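Local coordinates for protein beta-N-acetylhexosaminidase (Arthrobacter aurescens, PDB 3RCN) that probably hydrolyses terminal non-reducing N-acetyl-D-hexosamine residues from N-acetyl-beta-D-hexosaminides, as a member of glycosyl hydrolase family 20, at residues 282-287 against 345-350. Residues are numbered along the deposited sequence; the frame is centred on the assembly and turned at random.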
loop_
_atom_site.group_PDB
_atom_site.type_symbol
_atom_site.label_atom_id
_atom_site.label_comp_id
_atom_site.label_asym_id
_atom_site.label_seq_id
_atom_site.Cartn_x
_atom_site.Cartn_y
_atom_site.Cartn_z
ATOM N N THR A 282 24.451 7.694 23.815
ATOM C CA THR A 282 25.393 6.889 23.057
ATOM C C THR A 282 25.497 7.387 21.617
ATOM O O THR A 282 24.534 7.360 20.868
ATOM C CB THR A 282 25.005 5.415 23.128
ATOM O OG1 THR A 282 25.188 4.969 24.475
ATOM C CG2 THR A 282 25.866 4.571 22.199
ATOM N N VAL A 283 26.686 7.840 21.238
ATOM C CA VAL A 283 26.874 8.471 19.937
ATOM C C VAL A 283 28.156 8.001 19.267
ATOM O O VAL A 283 28.914 7.219 19.838
ATOM C CB VAL A 283 26.868 10.004 20.071
ATOM C CG1 VAL A 283 25.549 10.456 20.645
ATOM C CG2 VAL A 283 27.993 10.472 20.972
ATOM N N LEU A 284 28.405 8.472 18.054
ATOM C CA LEU A 284 29.623 8.086 17.358
ATOM C C LEU A 284 30.868 8.526 18.117
ATOM O O LEU A 284 30.892 9.567 18.780
ATOM C CB LEU A 284 29.664 8.684 15.957
ATOM C CG LEU A 284 28.608 8.184 14.970
ATOM C CD1 LEU A 284 28.782 8.893 13.645
ATOM C CD2 LEU A 284 28.686 6.676 14.781
ATOM N N GLU A 285 31.912 7.721 18.004
ATOM C CA GLU A 285 33.218 8.146 18.413
ATOM C C GLU A 285 33.781 8.770 17.150
ATOM O O GLU A 285 33.990 8.078 16.161
ATOM C CB GLU A 285 34.054 6.941 18.829
ATOM C CG GLU A 285 35.505 7.293 19.130
ATOM C CD GLU A 285 36.319 6.107 19.624
ATOM O OE1 GLU A 285 36.651 6.081 20.833
ATOM O OE2 GLU A 285 36.632 5.213 18.802
ATOM N N VAL A 286 34.008 10.082 17.178
ATOM C CA VAL A 286 34.516 10.785 16.007
ATOM C C VAL A 286 36.020 10.567 15.847
ATOM O O VAL A 286 36.804 10.848 16.749
ATOM C CB VAL A 286 34.196 12.287 16.047
ATOM C CG1 VAL A 286 32.712 12.493 16.269
ATOM C CG2 VAL A 286 34.978 12.962 17.133
ATOM N N SER A 287 36.411 10.108 14.667
ATOM C CA SER A 287 37.748 9.582 14.448
ATOM C C SER A 287 37.889 9.257 12.977
ATOM O O SER A 287 36.924 9.353 12.213
ATOM C CB SER A 287 37.960 8.304 15.253
ATOM O OG SER A 287 37.136 7.271 14.760
ATOM N N SER A 345 31.215 19.920 15.143
ATOM C CA SER A 345 31.313 20.786 13.987
ATOM C C SER A 345 32.324 20.215 13.005
ATOM O O SER A 345 32.111 20.218 11.794
ATOM C CB SER A 345 31.735 22.184 14.419
ATOM O OG SER A 345 31.720 23.064 13.311
ATOM N N TRP A 346 33.423 19.706 13.543
ATOM C CA TRP A 346 34.492 19.179 12.717
ATOM C C TRP A 346 34.052 17.947 11.913
ATOM O O TRP A 346 34.348 17.837 10.718
ATOM C CB TRP A 346 35.701 18.828 13.588
ATOM C CG TRP A 346 36.792 18.193 12.811
ATOM C CD1 TRP A 346 37.688 18.826 12.003
ATOM C CD2 TRP A 346 37.112 16.795 12.749
ATOM N NE1 TRP A 346 38.548 17.910 11.441
ATOM C CE2 TRP A 346 38.217 16.659 11.879
ATOM C CE3 TRP A 346 36.576 15.649 13.344
ATOM C CZ2 TRP A 346 38.795 15.423 11.589
ATOM C CZ3 TRP A 346 37.158 14.415 13.059
ATOM C CH2 TRP A 346 38.252 14.315 12.185
ATOM N N PHE A 347 33.366 17.021 12.580
ATOM C CA PHE A 347 32.979 15.746 11.971
ATOM C C PHE A 347 32.029 15.964 10.806
ATOM O O PHE A 347 32.233 15.440 9.720
ATOM C CB PHE A 347 32.314 14.835 13.004
ATOM C CG PHE A 347 32.073 13.439 12.513
ATOM C CD1 PHE A 347 33.133 12.573 12.289
ATOM C CD2 PHE A 347 30.785 12.986 12.272
ATOM C CE1 PHE A 347 32.914 11.276 11.835
ATOM C CE2 PHE A 347 30.560 11.698 11.815
ATOM C CZ PHE A 347 31.628 10.839 11.603
ATOM N N VAL A 348 30.989 16.749 11.046
ATOM C CA VAL A 348 30.003 17.044 10.028
ATOM C C VAL A 348 30.644 17.794 8.856
ATOM O O VAL A 348 30.320 17.539 7.691
ATOM C CB VAL A 348 28.837 17.848 10.644
ATOM C CG1 VAL A 348 27.907 18.375 9.580
ATOM C CG2 VAL A 348 28.086 16.986 11.672
ATOM N N GLY A 349 31.569 18.701 9.169
ATOM C CA GLY A 349 32.255 19.485 8.153
ATOM C C GLY A 349 33.087 18.622 7.231
ATOM O O GLY A 349 33.069 18.821 6.022
ATOM N N GLN A 350 33.817 17.662 7.800
ATOM C CA GLN A 350 34.587 16.708 6.999
ATOM C C GLN A 350 33.680 15.934 6.043
ATOM O O GLN A 350 33.998 15.751 4.864
ATOM C CB GLN A 350 35.360 15.725 7.880
ATOM C CG GLN A 350 36.471 16.342 8.721
ATOM C CD GLN A 350 37.558 17.018 7.899
ATOM O OE1 GLN A 350 37.644 18.250 7.872
ATOM N NE2 GLN A 350 38.400 16.219 7.231
#
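Phe347 makes this a buried, mainly apolar contact, reaching from helix 342-357 to Leu284 and Val286 in the extended loop that leads into helix 288-304. No hydrogen bond joins the two segments, and the closest packing sets one aromatic ring against two branched aliphatic chains. The Phe347 ring projects from the helix toward the loop because chi1 (-171°) sets CG opposite the backbone N. Leu284 meets the outer part of the ring: its CD1 lies 3.8 Å from CE2 of Phe347, the two side chains crossing at about a right angle. Val286 packs closer to the root of the ring, its CB 3.9 Å from CD1 of Phe347 and its CG1 3.9 Å from CG of the same residue. Leu284 CD1 and Val286 CB both lie oblique to the ring, whereas the carbonyl O of Ser287 sits at its edge. A flat, long side chain suits the helix position because it can serve both neighbours at once, while the beta-branched valine brings CB and a methyl against the ring from a short stem. Cut back to an alanine here, the helix would probably lose its reach to Leu284 CD1 and Val286, opening a gap between loop and helix. Leu291 of helix 288-304 also touches Phe347, and Trp322 packs on Val286, extending the apolar cluster. Several polar groups of the loop find partners outside the contact: Leu284 O bonds to Trp322 NE1, and the N-cap residue Ser287 through OG to Ser290 OG. This is loop-to-helix packing between helices 288-304 and 342-357, which precede the neighbouring parallel strands 309-313 and 361-364 of the TIM barrel.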